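Local coordinates for protein phosphoribosylaminoimidazole-succinocarboxamide synthase (Ehrlichia chaffeensis str. Arkansas, PDB 3KRE) that catalyses the ATP-dependent joining of L-aspartate to the carboxylate of 5-amino-1-(5-phospho-D-ribosyl)imidazole-4-carboxylate, a step of de novo purine biosynthesis, at residues His65-Gly68 against Ile69-Tyr73; Val246-Gly249 against Tyr250-Val253; Ser75-Leu78 against Met79-Ile83. All coordinates share one frame; numbering follows the deposited sequence. Where two conformers were deposited one is given.

Contact 1 (His65-Gly68 against Ile69-Tyr73); sequences HEKG and ILNNY
Glu-66 and Leu-70 are joined through the backbone. Leu-70 N donates to Glu-66 O over 3.1 Å, and the N-H...O angle is 170°. One residue on, Asn-71 N gives a shorter bond to Lys-67 O, at 2.9 Å. Asn-72 N bonds Gly-68 O at the same length. These are the first i to i+4 bonds of helix 67-84.

Side-chain touches are few. The Glu-66 side chain crosses Ile-69 at a slant, with CG 4.2 Å from Ile-69 CB. Two more are carbons set against carbonyl oxygens. Leu-70 CG rests 3.6 Å from Glu-66 O, beside the first bond. CB of Asn-72 sits 3.2 Å from Gly-68 O, next to the bond its own N makes.

Glu-66 is the N-cap residue of the helix. Asp-51 accepts from the first turn through both carboxylate oxygens: Gly-68 N bonds OD1 and Glu-66 N bonds OD2.

The polar ends find their partners elsewhere in the chain. The Glu-66 chain leaves with CG opposite the backbone N (chi1 -155°) and runs straight on, and its OE1 forms a salt bridge with Arg-251. The bend of Lys-67 at chi4 (-81°) turns NZ to Asp-221, in a salt bridge, and to Glu-52 O, in a hydrogen bond, while the buried Asn-72 amide is bonded through OD1 to Gln-100.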
ATOM      1  N   HIS A  65      11.435  15.725  -1.720  1.00  4.70           N
ATOM      2  CA  HIS A  65      12.640  15.277  -1.066  1.00  4.94           C
ATOM      3  C   HIS A  65      12.293  14.596   0.256  1.00  6.01           C
ATOM      4  O   HIS A  65      11.476  15.106   1.038  1.00  4.67           O
ATOM      5  CB  HIS A  65      13.625  16.405  -0.814  1.00  6.51           C
ATOM      6  CG  HIS A  65      14.812  15.972  -0.034  1.00  8.05           C
ATOM      7  ND1 HIS A  65      15.679  15.013  -0.504  1.00  9.09           N
ATOM      8  CD2 HIS A  65      15.216  16.270   1.218  1.00  9.30           C
ATOM      9  CE1 HIS A  65      16.612  14.788   0.404  1.00 11.42           C
ATOM     10  NE2 HIS A  65      16.366  15.551   1.452  1.00 10.24           N
ATOM     11  N   GLU A  66      12.914  13.435   0.457  1.00  5.42           N
ATOM     12  CA  GLU A  66      12.756  12.592   1.660  1.00  7.87           C
ATOM     13  C   GLU A  66      11.514  11.692   1.714  1.00  6.68           C
ATOM     14  O   GLU A  66      11.423  10.844   2.626  1.00  6.56           O
ATOM     15  CB  GLU A  66      12.820  13.456   2.921  1.00  9.58           C
ATOM     16  CG  GLU A  66      13.242  12.741   4.126  1.00 14.45           C
ATOM     17  CD  GLU A  66      13.276  13.605   5.380  1.00 22.36           C
ATOM     18  OE1 GLU A  66      13.035  14.837   5.309  1.00 24.63           O
ATOM     19  OE2 GLU A  66      13.550  13.013   6.449  1.00 26.63           O
ATOM     20  N   LYS A  67      10.587  11.829   0.766  1.00  5.87           N
ATOM     21  CA  LYS A  67       9.343  11.052   0.810  1.00  6.87           C
ATOM     22  C   LYS A  67       9.657   9.564   0.780  1.00  5.53           C
ATOM     23  O   LYS A  67       9.053   8.774   1.504  1.00  5.41           O
ATOM     24  CB  LYS A  67       8.434  11.452  -0.341  1.00  7.09           C
ATOM     25  CG  LYS A  67       7.330  10.518  -0.713  1.00 13.43           C
ATOM     26  CD  LYS A  67       6.915  10.802  -2.136  1.00 14.65           C
ATOM     27  CE  LYS A  67       6.094   9.724  -2.664  1.00 15.91           C
ATOM     28  NZ  LYS A  67       6.837   8.547  -3.146  1.00 10.97           N
ATOM     29  N   GLY A  68      10.637   9.166  -0.020  1.00  4.62           N
ATOM     30  CA  GLY A  68      10.996   7.746  -0.073  1.00  5.09           C
ATOM     31  C   GLY A  68      11.597   7.184   1.182  1.00  4.70           C
ATOM     32  O   GLY A  68      11.398   6.011   1.514  1.00  4.08           O
ATOM     33  N   ILE A  69      12.395   8.003   1.856  1.00  5.19           N
ATOM     34  CA  ILE A  69      12.979   7.607   3.106  1.00  5.48           C
ATOM     35  C   ILE A  69      11.876   7.349   4.118  1.00  5.06           C
ATOM     36  O   ILE A  69      11.851   6.319   4.794  1.00  4.99           O
ATOM     37  CB  ILE A  69      13.976   8.677   3.611  1.00  5.03           C
ATOM     38  CG1 ILE A  69      15.195   8.721   2.665  1.00  7.78           C
ATOM     39  CG2 ILE A  69      14.387   8.390   5.077  1.00  5.88           C
ATOM     40  CD1 ILE A  69      16.177   9.862   2.939  1.00  8.56           C
ATOM     41  N   LEU A  70      10.947   8.288   4.232  1.00  4.71           N
ATOM     42  CA  LEU A  70       9.868   8.109   5.181  1.00  5.09           C
ATOM     43  C   LEU A  70       8.970   6.917   4.827  1.00  5.77           C
ATOM     44  O   LEU A  70       8.586   6.142   5.709  1.00  4.97           O
ATOM     45  CB  LEU A  70       9.052   9.398   5.333  1.00  5.86           C
ATOM     46  CG  LEU A  70       9.805  10.598   5.865  1.00  5.47           C
ATOM     47  CD1 LEU A  70       8.835  11.803   5.816  1.00  4.78           C
ATOM     48  CD2 LEU A  70      10.313  10.319   7.298  1.00  5.71           C
ATOM     49  N   ASN A  71       8.700   6.717   3.535  1.00  5.01           N
ATOM     50  CA  ASN A  71       7.888   5.584   3.091  1.00  5.32           C
ATOM     51  C   ASN A  71       8.584   4.246   3.372  1.00  5.37           C
ATOM     52  O   ASN A  71       7.954   3.285   3.849  1.00  5.63           O
ATOM     53  CB  ASN A  71       7.511   5.704   1.591  1.00  5.43           C
ATOM     54  CG  ASN A  71       6.393   6.695   1.334  1.00  7.42           C
ATOM     55  OD1 ASN A  71       6.034   6.972   0.175  1.00 11.94           O
ATOM     56  ND2 ASN A  71       5.857   7.238   2.378  1.00  3.98           N
ATOM     57  N   ASN A  72       9.897   4.208   3.164  1.00  5.21           N
ATOM     58  CA  ASN A  72      10.696   3.045   3.502  1.00  5.73           C
ATOM     59  C   ASN A  72      10.571   2.684   4.989  1.00  5.15           C
ATOM     60  O   ASN A  72      10.269   1.537   5.357  1.00  5.62           O
ATOM     61  CB  ASN A  72      12.155   3.303   3.122  1.00  5.45           C
ATOM     62  CG  ASN A  72      13.044   2.139   3.421  1.00  7.36           C
ATOM     63  OD1 ASN A  72      12.705   0.977   3.095  1.00  5.12           O
ATOM     64  ND2 ASN A  72      14.190   2.416   4.040  1.00  7.30           N
ATOM     65  N   TYR A  73      10.798   3.671   5.844  1.00  6.25           N
ATOM     66  CA  TYR A  73      10.674   3.467   7.293  1.00  6.07           C
ATOM     67  C   TYR A  73       9.256   3.096   7.729  1.00  5.62           C
ATOM     68  O   TYR A  73       9.074   2.165   8.508  1.00  6.40           O
ATOM     69  CB  TYR A  73      11.144   4.675   8.069  1.00  6.60           C
ATOM     70  CG  TYR A  73      12.635   4.935   7.980  1.00  6.87           C
ATOM     71  CD1 TYR A  73      13.542   3.869   8.005  1.00 12.62           C
ATOM     72  CD2 TYR A  73      13.133   6.222   7.981  1.00 10.67           C
ATOM     73  CE1 TYR A  73      14.887   4.083   7.978  1.00 13.89           C
ATOM     74  CE2 TYR A  73      14.498   6.460   7.952  1.00 11.31           C
ATOM     75  CZ  TYR A  73      15.372   5.367   7.939  1.00 15.09           C
ATOM     76  OH  TYR A  73      16.752   5.521   7.941  1.00 14.87           O
TER

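Contact 2 (Val246-Gly249 against Tyr250-Val253). With EDO (1,2-ethanediol), chain J; EDO (1,2-ethanediol), chain H.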
ATOM      1  N   VAL A 246       3.390  18.456   2.185  1.00  4.32           N
ATOM      2  CA  VAL A 246       3.347  17.022   1.872  1.00  4.69           C
ATOM      3  C   VAL A 246       4.310  16.247   2.756  1.00  5.12           C
ATOM      4  O   VAL A 246       3.914  15.279   3.431  1.00  5.06           O
ATOM      5  CB  VAL A 246       3.621  16.788   0.356  1.00  4.72           C
ATOM      6  CG1 VAL A 246       3.779  15.282   0.026  1.00  6.83           C
ATOM      7  CG2 VAL A 246       2.499  17.509  -0.489  1.00  5.73           C
ATOM      8  N   ILE A 247       5.563  16.695   2.815  1.00  5.39           N
ATOM      9  CA  ILE A 247       6.542  15.930   3.561  1.00  6.18           C
ATOM     10  C   ILE A 247       6.206  15.971   5.043  1.00  5.09           C
ATOM     11  O   ILE A 247       6.386  14.979   5.735  1.00  5.63           O
ATOM     12  CB  ILE A 247       7.992  16.372   3.271  1.00  7.09           C
ATOM     13  CG1 ILE A 247       9.003  15.293   3.712  1.00  8.49           C
ATOM     14  CG2 ILE A 247       8.249  17.733   3.935  1.00  7.97           C
ATOM     15  CD1 ILE A 247       8.906  13.967   2.954  1.00  8.09           C
ATOM     16  N   GLU A 248       5.692  17.106   5.513  1.00  5.28           N
ATOM     17  CA  GLU A 248       5.288  17.243   6.912  1.00  5.52           C
ATOM     18  C   GLU A 248       4.213  16.220   7.286  1.00  6.01           C
ATOM     19  O   GLU A 248       4.218  15.680   8.396  1.00  6.22           O
ATOM     20  CB  GLU A 248       4.798  18.670   7.191  1.00  6.50           C
ATOM     21  CG  GLU A 248       5.922  19.703   7.239  1.00  8.37           C
ATOM     22  CD  GLU A 248       6.446  20.186   5.874  1.00 12.16           C
ATOM     23  OE1 GLU A 248       5.852  19.836   4.831  1.00  8.50           O
ATOM     24  OE2 GLU A 248       7.470  20.939   5.837  1.00 13.41           O
ATOM     25  N   GLY A 249       3.287  15.947   6.384  1.00  5.72           N
ATOM     26  CA  GLY A 249       2.256  14.931   6.683  1.00  5.71           C
ATOM     27  C   GLY A 249       2.881  13.560   6.804  1.00  5.58           C
ATOM     28  O   GLY A 249       2.641  12.849   7.749  1.00  6.68           O
ATOM     29  N   TYR A 250       3.753  13.206   5.867  1.00  5.60           N
ATOM     30  CA  TYR A 250       4.412  11.894   5.909  1.00  6.19           C
ATOM     31  C   TYR A 250       5.288  11.797   7.158  1.00  6.07           C
ATOM     32  O   TYR A 250       5.340  10.744   7.789  1.00  4.99           O
ATOM     33  CB  TYR A 250       5.286  11.664   4.684  1.00  6.11           C
ATOM     34  CG  TYR A 250       4.555  11.407   3.375  1.00  6.75           C
ATOM     35  CD1 TYR A 250       4.938  10.363   2.556  1.00  7.37           C
ATOM     36  CD2 TYR A 250       3.466  12.174   2.975  1.00 12.85           C
ATOM     37  CE1 TYR A 250       4.282  10.100   1.341  1.00  8.47           C
ATOM     38  CE2 TYR A 250       2.799  11.915   1.757  1.00 10.69           C
ATOM     39  CZ  TYR A 250       3.242  10.900   0.941  1.00  8.95           C
ATOM     40  OH  TYR A 250       2.584  10.646  -0.241  1.00  6.45           O
ATOM     41  N   ARG A 251       5.953  12.889   7.516  1.00  6.16           N
ATOM     42  CA  ARG A 251       6.786  12.901   8.721  1.00  7.63           C
ATOM     43  C   ARG A 251       5.959  12.792   9.991  1.00  7.13           C
ATOM     44  O   ARG A 251       6.349  12.111  10.946  1.00  6.15           O
ATOM     45  CB  ARG A 251       7.671  14.143   8.805  1.00  8.56           C
ATOM     46  CG  ARG A 251       8.887  13.930   9.698  1.00 12.28           C
ATOM     47  CD  ARG A 251       9.745  15.176   9.784  1.00 18.11           C
ATOM     48  NE  ARG A 251      10.438  15.419   8.512  1.00 21.47           N
ATOM     49  CZ  ARG A 251      10.265  16.467   7.713  1.00 24.68           C
ATOM     50  NH1 ARG A 251       9.415  17.446   8.018  1.00 29.85           N
ATOM     51  NH2 ARG A 251      10.975  16.548   6.601  1.00 23.04           N
ATOM     52  N   GLU A 252       4.801  13.437  10.017  1.00  7.10           N
ATOM     53  CA  GLU A 252       3.897  13.240  11.152  1.00  6.61           C
ATOM     54  C   GLU A 252       3.509  11.766  11.341  1.00  6.91           C
ATOM     55  O   GLU A 252       3.486  11.250  12.480  1.00  5.54           O
ATOM     56  CB  GLU A 252       2.654  14.131  10.987  1.00  7.34           C
ATOM     57  CG  GLU A 252       1.574  13.999  12.073  1.00  8.55           C
ATOM     58  CD  GLU A 252       0.515  15.123  12.071  1.00 11.61           C
ATOM     59  OE1 GLU A 252       0.776  16.226  11.515  1.00 15.20           O
ATOM     60  OE2 GLU A 252      -0.560  14.920  12.678  1.00 10.12           O
ATOM     61  N   VAL A 253       3.198  11.076  10.241  1.00  6.16           N
ATOM     62  CA  VAL A 253       2.842   9.664  10.331  1.00  6.56           C
ATOM     63  C   VAL A 253       4.062   8.904  10.902  1.00  6.23           C
ATOM     64  O   VAL A 253       3.931   8.097  11.849  1.00  5.44           O
ATOM     65  CB  VAL A 253       2.441   9.070   8.968  1.00  6.99           C
ATOM     66  CG1 VAL A 253       2.226   7.513   9.069  1.00  4.40           C
ATOM     67  CG2 VAL A 253       1.197   9.784   8.423  1.00  5.53           C
TER
HETATM   68  C1  EDO J 306       6.785  22.100   2.645  1.00 15.16           C
HETATM   69  O1  EDO J 306       6.600  20.710   2.448  1.00 14.53           O
HETATM   70  C2  EDO J 306       5.863  22.991   1.811  1.00 14.15           C
HETATM   71  O2  EDO J 306       4.849  22.344   1.078  1.00 11.01           O
HETATM   72  C1  EDO H 304       0.322  17.364   8.449  1.00 21.52           C
HETATM   73  O1  EDO H 304      -0.261  18.021   9.585  1.00 21.25           O
HETATM   74  C2  EDO H 304       0.807  18.318   7.360  1.00 20.25           C
HETATM   75  O2  EDO H 304       1.516  19.416   7.962  1.00 20.41           O
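Val-246 turns CG1 away from its backbone N (chi1 172°), and Tyr-250 swings its ring back beside its own N (chi1 -72°). The two side chains then lie side by side and point the same way. CG1 of Val-246 meets CE2 of Tyr-250 at 3.9 Å. The ring's CD2 also comes within 3.2 Å of Val-246 O, which accepts the Tyr-250 N-H.

Arg-251 bends midway along its chain, which brings the guanidinium back across Ile-247. Its NH2 is 3.7 Å from Ile-247 CG1. Glu-248 OE2 stays 4.6 Å from Arg-251 NH1, too far apart to count as a salt bridge.

Four successive i to i+4 backbone bonds hold this opening part of helix 246-257. The shortest are Arg-251 N to Ile-247 O and Glu-252 N to Glu-248 O, both 2.8 Å. Two ethanediol molecules, probably from the crystallisation liquor, donate to Glu-248 OE1 and Glu-252 OE1.

Tyr-250 OH is bonded to Asp-221. The buried ring thus has its polar end satisfied. The salt bridge to Glu-66, the N-cap residue of helix 67-84, probably offsets much of the Arg-251 charge, and Glu-248 may add a weaker pull through space.

Contact 3 (Ser75-Leu78 against Met79-Ile83)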
ATOM      1  N   SER A  75       6.804   1.781   5.856  1.00  6.18           N
ATOM      2  CA  SER A  75       6.422   0.461   5.311  1.00  7.59           C
ATOM      3  C   SER A  75       7.100  -0.714   6.023  1.00  7.20           C
ATOM      4  O   SER A  75       6.439  -1.707   6.394  1.00  6.71           O
ATOM      5  CB  SER A  75       6.687   0.420   3.801  1.00  8.20           C
ATOM      6  OG  SER A  75       6.068  -0.711   3.232  1.00  6.66           O
ATOM      7  N   SER A  76       8.419  -0.619   6.217  1.00  6.56           N
ATOM      8  CA  SER A  76       9.132  -1.638   6.969  0.50  6.02           C
ATOM      9  C   SER A  76       8.517  -1.795   8.371  1.00  6.08           C
ATOM     10  O   SER A  76       8.309  -2.920   8.815  1.00  5.22           O
ATOM     11  CB  SER A  76      10.630  -1.320   7.028  0.50  6.33           C
ATOM     12  OG  SER A  76      10.878  -0.050   7.603  0.50  4.03           O
ATOM     13  N   PHE A  77       8.208  -0.668   9.035  1.00  5.48           N
ATOM     14  CA  PHE A  77       7.594  -0.688  10.342  1.00  5.23           C
ATOM     15  C   PHE A  77       6.264  -1.420  10.336  1.00  5.70           C
ATOM     16  O   PHE A  77       6.018  -2.281  11.184  1.00  6.20           O
ATOM     17  CB  PHE A  77       7.421   0.753  10.882  1.00  5.22           C
ATOM     18  CG  PHE A  77       6.810   0.825  12.236  1.00  6.53           C
ATOM     19  CD1 PHE A  77       7.599   0.707  13.383  1.00 10.19           C
ATOM     20  CD2 PHE A  77       5.446   0.992  12.375  1.00  6.12           C
ATOM     21  CE1 PHE A  77       7.033   0.782  14.629  1.00 10.55           C
ATOM     22  CE2 PHE A  77       4.876   1.040  13.600  1.00  9.35           C
ATOM     23  CZ  PHE A  77       5.660   0.941  14.736  1.00 11.65           C
ATOM     24  N   LEU A  78       5.375  -1.019   9.429  1.00  4.34           N
ATOM     25  CA  LEU A  78       4.041  -1.626   9.324  1.00  5.73           C
ATOM     26  C   LEU A  78       4.072  -3.090   8.839  1.00  6.06           C
ATOM     27  O   LEU A  78       3.300  -3.937   9.341  1.00  5.48           O
ATOM     28  CB  LEU A  78       3.138  -0.770   8.421  1.00  5.48           C
ATOM     29  CG  LEU A  78       2.792   0.632   9.004  1.00  5.35           C
ATOM     30  CD1 LEU A  78       1.985   1.449   7.993  1.00  4.14           C
ATOM     31  CD2 LEU A  78       2.083   0.646  10.439  1.00  3.59           C
ATOM     32  N   MET A  79       4.986  -3.415   7.931  1.00  5.20           N
ATOM     33  CA  MET A  79       5.162  -4.818   7.535  1.00  7.27           C
ATOM     34  C   MET A  79       5.475  -5.678   8.779  1.00  6.24           C
ATOM     35  O   MET A  79       4.864  -6.718   9.002  1.00  6.02           O
ATOM     36  CB  MET A  79       6.299  -4.974   6.495  1.00  7.22           C
ATOM     37  CG  MET A  79       6.002  -4.447   5.066  1.00  8.99           C
ATOM     38  SD  MET A  79       5.096  -5.653   4.088  1.00 10.63           S
ATOM     39  CE  MET A  79       4.633  -4.684   2.645  1.00  6.38           C
ATOM     40  N   LYS A  80       6.423  -5.228   9.596  1.00  6.87           N
ATOM     41  CA  LYS A  80       6.784  -5.937  10.792  1.00  7.23           C
ATOM     42  C   LYS A  80       5.635  -6.039  11.793  1.00  7.11           C
ATOM     43  O   LYS A  80       5.471  -7.085  12.400  1.00  6.62           O
ATOM     44  CB  LYS A  80       8.025  -5.301  11.429  1.00  7.95           C
ATOM     45  CG  LYS A  80       8.433  -5.887  12.742  1.00 11.09           C
ATOM     46  CD  LYS A  80       8.805  -7.391  12.625  1.00 12.45           C
ATOM     47  CE  LYS A  80       9.670  -7.837  13.786  1.00 15.78           C
ATOM     48  NZ  LYS A  80       8.919  -7.720  15.077  1.00 17.18           N
ATOM     49  N   LYS A  81       4.843  -4.975  11.961  1.00  6.18           N
ATOM     50  CA  LYS A  81       3.632  -5.066  12.776  1.00  6.47           C
ATOM     51  C   LYS A  81       2.661  -6.124  12.277  1.00  5.80           C
ATOM     52  O   LYS A  81       2.056  -6.847  13.065  1.00  6.29           O
ATOM     53  CB  LYS A  81       2.956  -3.712  12.840  1.00  6.99           C
ATOM     54  CG  LYS A  81       3.692  -2.668  13.682  1.00  8.79           C
ATOM     55  CD  LYS A  81       3.866  -3.152  15.091  1.00 13.34           C
ATOM     56  CE  LYS A  81       4.464  -2.109  15.989  1.00 17.01           C
ATOM     57  NZ  LYS A  81       4.075  -2.389  17.407  1.00 20.18           N
ATOM     58  N   LEU A  82       2.538  -6.239  10.967  1.00  5.79           N
ATOM     59  CA  LEU A  82       1.671  -7.241  10.361  1.00  5.46           C
ATOM     60  C   LEU A  82       2.262  -8.629  10.494  1.00  4.92           C
ATOM     61  O   LEU A  82       1.551  -9.549  10.843  1.00  4.40           O
ATOM     62  CB  LEU A  82       1.367  -6.915   8.906  1.00  5.67           C
ATOM     63  CG  LEU A  82       0.558  -5.634   8.669  1.00  8.12           C
ATOM     64  CD1 LEU A  82       0.471  -5.336   7.156  1.00  9.12           C
ATOM     65  CD2 LEU A  82      -0.857  -5.757   9.283  1.00  4.58           C
ATOM     66  N   ILE A  83       3.570  -8.770  10.279  1.00  3.72           N
ATOM     67  CA  ILE A  83       4.254 -10.056  10.551  1.00  4.96           C
ATOM     68  C   ILE A  83       4.058 -10.533  11.981  1.00  5.19           C
ATOM     69  O   ILE A  83       3.803 -11.721  12.216  1.00  5.48           O
ATOM     70  CB  ILE A  83       5.753  -9.940  10.270  1.00  4.78           C
ATOM     71  CG1 ILE A  83       5.978  -9.702   8.756  1.00  6.46           C
ATOM     72  CG2 ILE A  83       6.512 -11.193  10.757  1.00  4.78           C
ATOM     73  CD1 ILE A  83       7.355  -9.167   8.441  1.00  5.61           C
TER
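Ser-75 O accepts Met-79 N over 2.7 Å. The next three carbonyls are taken in turn. Ser-76 O receives Lys-80 N, Phe-77 O receives Lys-81 N at 3.0 Å, and Leu-78 O receives Leu-82 N at 2.9 Å. This is regular alpha-helix in the later part of helix 67-84.

Several polar side chains are satisfied beyond the two segments. Ser-75 OG is bonded to the backbone N of Ile-218, and Lys-80 NZ forms a salt bridge with Asp-84. In the conformer described here, Ser-76 OG is bonded to the carbonyls of Asn-72 and Tyr-73.

Side-chain contact rests on Phe-77 and Lys-81, which cross at an angle. Lys-81 bends at chi2 (-58°), and its CE approaches Phe-77 CZ at 3.5 Å. CG of Lys-81 lies 3.9 Å from CE2 of the same ring. On the buried side, Met-79 CG lies 3.1 Å from Ser-75 O. The Met-79 side chain packs on Phe-91, and that of Leu-78 on helix 166-189.

The hydroxyl of the buried Ser-75 is therefore satisfied by a backbone partner, Ile-218 N. Lys-81 meets the aromatic ring with the aliphatic part of its chain, so the contact is mainly apolar despite the charged residue.

How the contacts relate
From the N terminus, contact 1 opens helix 67-84, just after strand 60-63. Contact 3 follows further along the same helix, with centres 15 Å apart. Contact 2 comes much later, at the start of helix 246-257. The three lie in series. Each spans only neighbouring turns, so none closes a long loop, and none nests in or crosses another. Contacts 1 and 2 meet through a salt bridge and through packing of Leu-70 on Ile-247 and Tyr-250. This joins the two helix starts. Contacts 2 and 3 do not touch. Contact 3 links its helix to helix 166-189, to strand 91-94 and, through Phe-77 and Leu-78, to Leu-257 at the end of helix 246-257.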